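Local coordinates for SaTIE-TED (Staphylococcus aureus, PDB 6FX6), which is of unknown function but, as a thioester domain of an LPXTG-anchored surface protein, may mediate covalent adhesion to host targets, at residues F156-N161 with E180-I185; R170-V175 with D194-H199. All blocks are in the same frame, centred on the assembly; numbering follows the deposited sequence.

Contact 1: residues F156-N161 with E180-I185; sequences FVDTNN and EGNKLI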
loop_
_atom_site.group_PDB
_atom_site.type_symbol
_atom_site.label_atom_id
_atom_site.label_comp_id
_atom_site.label_asym_id
_atom_site.label_seq_id
_atom_site.Cartn_x
_atom_site.Cartn_y
_atom_site.Cartn_z
ATOM N N PHE A 156 13.873 10.998 -21.901
ATOM C CA PHE A 156 14.549 11.157 -20.616
ATOM C C PHE A 156 14.789 9.780 -20.031
ATOM O O PHE A 156 13.837 9.021 -19.817
ATOM C CB PHE A 156 13.708 12.012 -19.673
ATOM C CG PHE A 156 13.355 13.355 -20.241
ATOM C CD1 PHE A 156 14.291 14.381 -20.259
ATOM C CD2 PHE A 156 12.096 13.586 -20.796
ATOM C CE1 PHE A 156 13.977 15.624 -20.803
ATOM C CE2 PHE A 156 11.774 14.825 -21.339
ATOM C CZ PHE A 156 12.715 15.845 -21.342
ATOM N N VAL A 157 16.062 9.457 -19.802
ATOM C CA VAL A 157 16.462 8.142 -19.331
ATOM C C VAL A 157 16.498 8.141 -17.808
ATOM O O VAL A 157 17.092 9.024 -17.196
ATOM C CB VAL A 157 17.854 7.744 -19.877
ATOM C CG1 VAL A 157 18.288 6.385 -19.333
ATOM C CG2 VAL A 157 17.843 7.729 -21.403
ATOM N N ASP A 158 15.860 7.142 -17.210
ATOM C CA ASP A 158 15.960 6.889 -15.778
ATOM C C ASP A 158 17.132 5.937 -15.518
ATOM O O ASP A 158 16.989 4.727 -15.658
ATOM C CB ASP A 158 14.651 6.285 -15.252
ATOM C CG ASP A 158 14.725 5.889 -13.780
ATOM O OD1 ASP A 158 15.617 6.384 -13.060
ATOM O OD2 ASP A 158 13.885 5.072 -13.347
ATOM N N THR A 159 18.274 6.487 -15.117
ATOM C CA THR A 159 19.451 5.679 -14.768
ATOM C C THR A 159 19.314 4.898 -13.445
ATOM O O THR A 159 20.154 4.045 -13.164
ATOM C CB THR A 159 20.743 6.530 -14.724
ATOM O OG1 THR A 159 20.560 7.660 -13.863
ATOM C CG2 THR A 159 21.110 7.019 -16.115
ATOM N N ASN A 160 18.282 5.184 -12.640
ATOM C CA ASN A 160 17.976 4.384 -11.431
ATOM C C ASN A 160 17.197 3.081 -11.693
ATOM O O ASN A 160 16.986 2.310 -10.756
ATOM C CB ASN A 160 17.211 5.221 -10.382
ATOM C CG ASN A 160 18.127 5.982 -9.437
ATOM O OD1 ASN A 160 19.280 6.279 -9.752
ATOM N ND2 ASN A 160 17.599 6.313 -8.262
ATOM N N ASN A 161 16.746 2.851 -12.932
ATOM C CA ASN A 161 16.099 1.589 -13.322
ATOM C C ASN A 161 14.812 1.329 -12.501
ATOM O O ASN A 161 14.637 0.257 -11.905
ATOM C CB ASN A 161 17.123 0.425 -13.225
ATOM C CG ASN A 161 16.613 -0.891 -13.816
ATOM O OD1 ASN A 161 15.862 -0.913 -14.795
ATOM N ND2 ASN A 161 17.030 -2.000 -13.212
ATOM N N GLU A 180 8.810 3.616 -22.125
ATOM C CA GLU A 180 9.322 2.512 -22.934
ATOM C C GLU A 180 10.642 2.055 -22.294
ATOM O O GLU A 180 11.668 2.726 -22.420
ATOM C CB GLU A 180 9.505 2.972 -24.388
ATOM C CG GLU A 180 9.523 1.848 -25.412
ATOM C CD GLU A 180 9.595 2.336 -26.858
ATOM O OE1 GLU A 180 9.654 1.476 -27.765
ATOM O OE2 GLU A 180 9.596 3.563 -27.102
ATOM N N GLY A 181 10.593 0.938 -21.567
ATOM C CA GLY A 181 11.744 0.451 -20.803
ATOM C C GLY A 181 12.126 1.413 -19.683
ATOM O O GLY A 181 11.325 1.671 -18.779
ATOM N N ASN A 182 13.338 1.959 -19.756
ATOM C CA ASN A 182 13.793 2.992 -18.814
ATOM C C ASN A 182 13.794 4.404 -19.407
ATOM O O ASN A 182 14.427 5.305 -18.856
ATOM C CB ASN A 182 15.174 2.618 -18.250
ATOM C CG ASN A 182 15.078 1.660 -17.083
ATOM O OD1 ASN A 182 14.214 1.813 -16.215
ATOM N ND2 ASN A 182 15.966 0.671 -17.049
ATOM N N LYS A 183 13.044 4.604 -20.492
ATOM C CA LYS A 183 12.953 5.899 -21.153
ATOM C C LYS A 183 11.560 6.498 -20.942
ATOM O O LYS A 183 10.552 5.805 -21.089
ATOM C CB LYS A 183 13.247 5.751 -22.647
ATOM C CG LYS A 183 14.523 4.982 -22.954
ATOM C CD LYS A 183 15.121 5.387 -24.294
ATOM C CE LYS A 183 16.385 4.601 -24.610
ATOM N NZ LYS A 183 17.220 5.279 -25.642
ATOM N N LEU A 184 11.524 7.775 -20.568
ATOM C CA LEU A 184 10.294 8.555 -20.522
ATOM C C LEU A 184 10.235 9.351 -21.818
ATOM O O LEU A 184 11.111 10.178 -22.066
ATOM C CB LEU A 184 10.280 9.491 -19.307
ATOM C CG LEU A 184 9.074 10.439 -19.182
ATOM C CD1 LEU A 184 7.776 9.664 -19.018
ATOM C CD2 LEU A 184 9.258 11.428 -18.035
ATOM N N ILE A 185 9.209 9.087 -22.631
ATOM C CA ILE A 185 9.051 9.673 -23.964
ATOM C C ILE A 185 7.997 10.774 -23.871
ATOM O O ILE A 185 6.849 10.505 -23.537
ATOM C CB ILE A 185 8.585 8.614 -25.004
ATOM C CG1 ILE A 185 9.423 7.325 -24.929
ATOM C CG2 ILE A 185 8.598 9.183 -26.420
ATOM C CD1 ILE A 185 10.901 7.501 -25.186
#

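Contact 2: residues R170-V175 with D194-H199; sequences RTPSGV and DNATIH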
loop_
_atom_site.group_PDB
_atom_site.type_symbol
_atom_site.label_atom_id
_atom_site.label_comp_id
_atom_site.label_asym_id
_atom_site.label_seq_id
_atom_site.Cartn_x
_atom_site.Cartn_y
_atom_site.Cartn_z
ATOM N N ARG A 170 0.322 10.898 -14.725
ATOM C CA ARG A 170 -0.496 12.114 -14.760
ATOM C C ARG A 170 0.268 13.201 -15.507
ATOM O O ARG A 170 1.459 13.435 -15.255
ATOM C CB ARG A 170 -0.828 12.607 -13.355
ATOM C CG ARG A 170 -1.694 11.664 -12.535
ATOM C CD ARG A 170 -1.138 11.484 -11.128
ATOM N NE ARG A 170 -1.192 12.700 -10.335
ATOM C CZ ARG A 170 -0.487 12.949 -9.225
ATOM N NH1 ARG A 170 0.392 12.077 -8.728
ATOM N NH2 ARG A 170 -0.659 14.113 -8.609
ATOM N N THR A 171 -0.432 13.852 -16.427
ATOM C CA THR A 171 0.124 14.928 -17.218
ATOM C C THR A 171 -0.924 16.020 -17.334
ATOM O O THR A 171 -2.124 15.714 -17.384
ATOM C CB THR A 171 0.489 14.448 -18.639
ATOM O OG1 THR A 171 -0.671 13.900 -19.284
ATOM C CG2 THR A 171 1.572 13.389 -18.587
ATOM N N PRO A 172 -0.488 17.293 -17.391
ATOM C CA PRO A 172 -1.449 18.341 -17.710
ATOM C C PRO A 172 -1.846 18.269 -19.183
ATOM O O PRO A 172 -1.189 17.582 -19.970
ATOM C CB PRO A 172 -0.670 19.624 -17.418
ATOM C CG PRO A 172 0.748 19.251 -17.679
ATOM C CD PRO A 172 0.865 17.839 -17.191
ATOM N N SER A 173 -2.912 18.973 -19.540
ATOM C CA SER A 173 -3.361 19.056 -20.927
ATOM C C SER A 173 -2.253 19.644 -21.811
ATOM O O SER A 173 -1.509 20.530 -21.379
ATOM C CB SER A 173 -4.624 19.913 -21.018
ATOM O OG SER A 173 -5.148 19.891 -22.327
ATOM N N GLY A 174 -2.134 19.121 -23.030
ATOM C CA GLY A 174 -1.084 19.526 -23.965
ATOM C C GLY A 174 0.266 18.851 -23.769
ATOM O O GLY A 174 1.244 19.246 -24.405
ATOM N N VAL A 175 0.324 17.838 -22.903
ATOM C CA VAL A 175 1.539 17.044 -22.684
ATOM C C VAL A 175 1.195 15.567 -22.854
ATOM O O VAL A 175 0.251 15.072 -22.225
ATOM C CB VAL A 175 2.143 17.272 -21.276
ATOM C CG1 VAL A 175 3.378 16.393 -21.053
ATOM C CG2 VAL A 175 2.509 18.738 -21.084
ATOM N N ASP A 194 3.536 26.653 -19.007
ATOM C CA ASP A 194 4.967 26.946 -19.132
ATOM C C ASP A 194 5.813 25.996 -18.279
ATOM O O ASP A 194 6.870 25.537 -18.718
ATOM C CB ASP A 194 5.260 28.413 -18.789
ATOM C CG ASP A 194 4.684 29.388 -19.816
ATOM O OD1 ASP A 194 4.683 29.071 -21.026
ATOM O OD2 ASP A 194 4.240 30.486 -19.411
ATOM N N ASN A 195 5.322 25.681 -17.083
ATOM C CA ASN A 195 5.930 24.674 -16.230
ATOM C C ASN A 195 4.950 23.516 -16.084
ATOM O O ASN A 195 3.968 23.617 -15.351
ATOM C CB ASN A 195 6.304 25.295 -14.885
ATOM C CG ASN A 195 7.328 26.405 -15.037
ATOM O OD1 ASN A 195 6.980 27.588 -15.077
ATOM N ND2 ASN A 195 8.588 26.027 -15.178
ATOM N N ALA A 196 5.215 22.431 -16.813
ATOM C CA ALA A 196 4.323 21.274 -16.881
ATOM C C ALA A 196 4.934 20.071 -16.169
ATOM O O ALA A 196 5.975 19.560 -16.590
ATOM C CB ALA A 196 4.032 20.934 -18.329
ATOM N N THR A 197 4.271 19.613 -15.108
ATOM C CA THR A 197 4.785 18.538 -14.266
ATOM C C THR A 197 4.149 17.192 -14.626
ATOM O O THR A 197 2.925 17.059 -14.635
ATOM C CB THR A 197 4.568 18.866 -12.781
ATOM O OG1 THR A 197 5.307 20.049 -12.460
ATOM C CG2 THR A 197 5.035 17.731 -11.882
ATOM N N ILE A 198 5.009 16.216 -14.924
ATOM C CA ILE A 198 4.621 14.836 -15.188
ATOM C C ILE A 198 4.845 14.010 -13.917
ATOM O O ILE A 198 5.921 14.071 -13.326
ATOM C CB ILE A 198 5.453 14.253 -16.355
ATOM C CG1 ILE A 198 5.147 15.028 -17.645
ATOM C CG2 ILE A 198 5.162 12.768 -16.531
ATOM C CD1 ILE A 198 6.013 14.663 -18.830
ATOM N N HIS A 199 3.833 13.245 -13.509
ATOM C CA HIS A 199 3.918 12.373 -12.332
ATOM C C HIS A 199 3.874 10.919 -12.751
ATOM O O HIS A 199 2.944 10.512 -13.440
ATOM C CB HIS A 199 2.745 12.607 -11.374
ATOM C CG HIS A 199 2.555 14.033 -10.976
ATOM N ND1 HIS A 199 3.132 14.572 -9.847
ATOM C CD2 HIS A 199 1.825 15.026 -11.539
ATOM C CE1 HIS A 199 2.777 15.842 -9.740
ATOM N NE2 HIS A 199 1.984 16.142 -10.754
#

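Contact 1: residues F156-N161 with E180-I185
The side chain of Asn182 lies against the turn Asp158-Asn161, its CB beside Asp158 O and its amide meeting that of Asn161, with Asn182 ND2 2.8 Å from Asn161 OD1 in a nearly straight hydrogen bond. The two amides stand almost at right angles, 81° between planes: the acceptor lies in the plane of the Asn182 amide, whereas the donor is tilted from that of Asn161. Asn161 has CG anti to its backbone N (chi1 -171°), which swings OD1 back toward Asn182. Its backbone is left-handed, which asparagine tolerates better than most non-glycine residues; at Asn182 an amide can donate through ND2.

Next to this pair, Asp158 N donates to Asn182 O at 2.9 Å, and the antiparallel pairing runs on to Phe156 and Leu184, whose backbones exchange two bonds: Leu184 N to Phe156 O, 2.7 Å, and Phe156 N to Leu184 O, 2.9 Å. Their side chains share a face. Val157 and Lys183 occupy the other, both exposed; beta-branched valine suits an extended strand, and the long lysine can carry its ammonium toward solvent. Buried Asp158 organises the type I turn. Its OD1 accepts from Asn160 N, from above the carboxylate plane, making an Asx turn, and also from Ser140 N; OD2 bonds Thr162 OG1. These donors may stabilise the buried charge.

Gly181, with positive phi, fits the type II' turn between strands 175-180 and 183-188. Within the chain, strand 154-157 is an outer strand of a three-stranded antiparallel sheet centred on 183-188, and its exit turn rests against loop Arg138-Phe141 after helix 121-134.

Contact 2: residues R170-V175 with D194-H199
Two backbone hydrogen bonds, Arg170 N to His199 O at 2.9 Å and His199 N to Arg170 O at 3.0 Å, join these residues as an antiparallel hydrogen-bonded pair, after which the 170-175 chain departs into a type II turn from Pro172 to Val175. On the face carrying Arg170 and His199, the guanidinium lies flat on the imidazole, centres 3.9 Å apart and planes only 9° from parallel. Bends at chi2 (133°) and chi3 (66°) fold the arginine chain back over its partner, bringing Arg170 CZ to 3.7 Å from His199 CG. The methyl CG2 of Thr197 covers the opposite face of the ring, toward its rim.

Farther along, the turn meets the strand through apolar side chains. Pro172 CG sits 3.7 Å from Ala196 CB, a methyl small enough to admit both the proline ring and Val175 CG2. The other valine branch, Val175 CG1, meets Ile198 CD1 at 3.9 Å, and Thr171 CG2 runs alongside Ile198 CG1. Gly174 adopts the positive phi this turn asks of its third residue; weak bonds from Val175 N to Pro172 O and from Thr171 OG1 to Val175 O brace the turn itself.

Arg170 and His199 each have an acidic partner outside the pair: NH1 forms a salt bridge with Asp201, and ND1 is hydrogen-bonded to Asp230. These carboxylates would probably favour positive charge nearby, and the stack probably draws on them as well as on flat overlap.

The two contacts lie on the same side of the chain's centre, their centres about 17 Å apart and their nearest atoms about 5 Å apart without touching. Contact 1 is the more exposed, at an outer strand and its turns, with Asp158 and Leu184 buried; contact 2 buries Val175, Ala196 and Ile198 while Arg170 stays exposed. They belong to different sheets, the three-stranded one and the mixed four-stranded one. Their segments alternate along the chain, strand 175-180 leading from 170-175 to 180-185, so the two sheets are tied together. Uncharged amides and a buried carboxylate fix turns in contact 1; contact 2 sets a flat, polar stack beside an apolar patch.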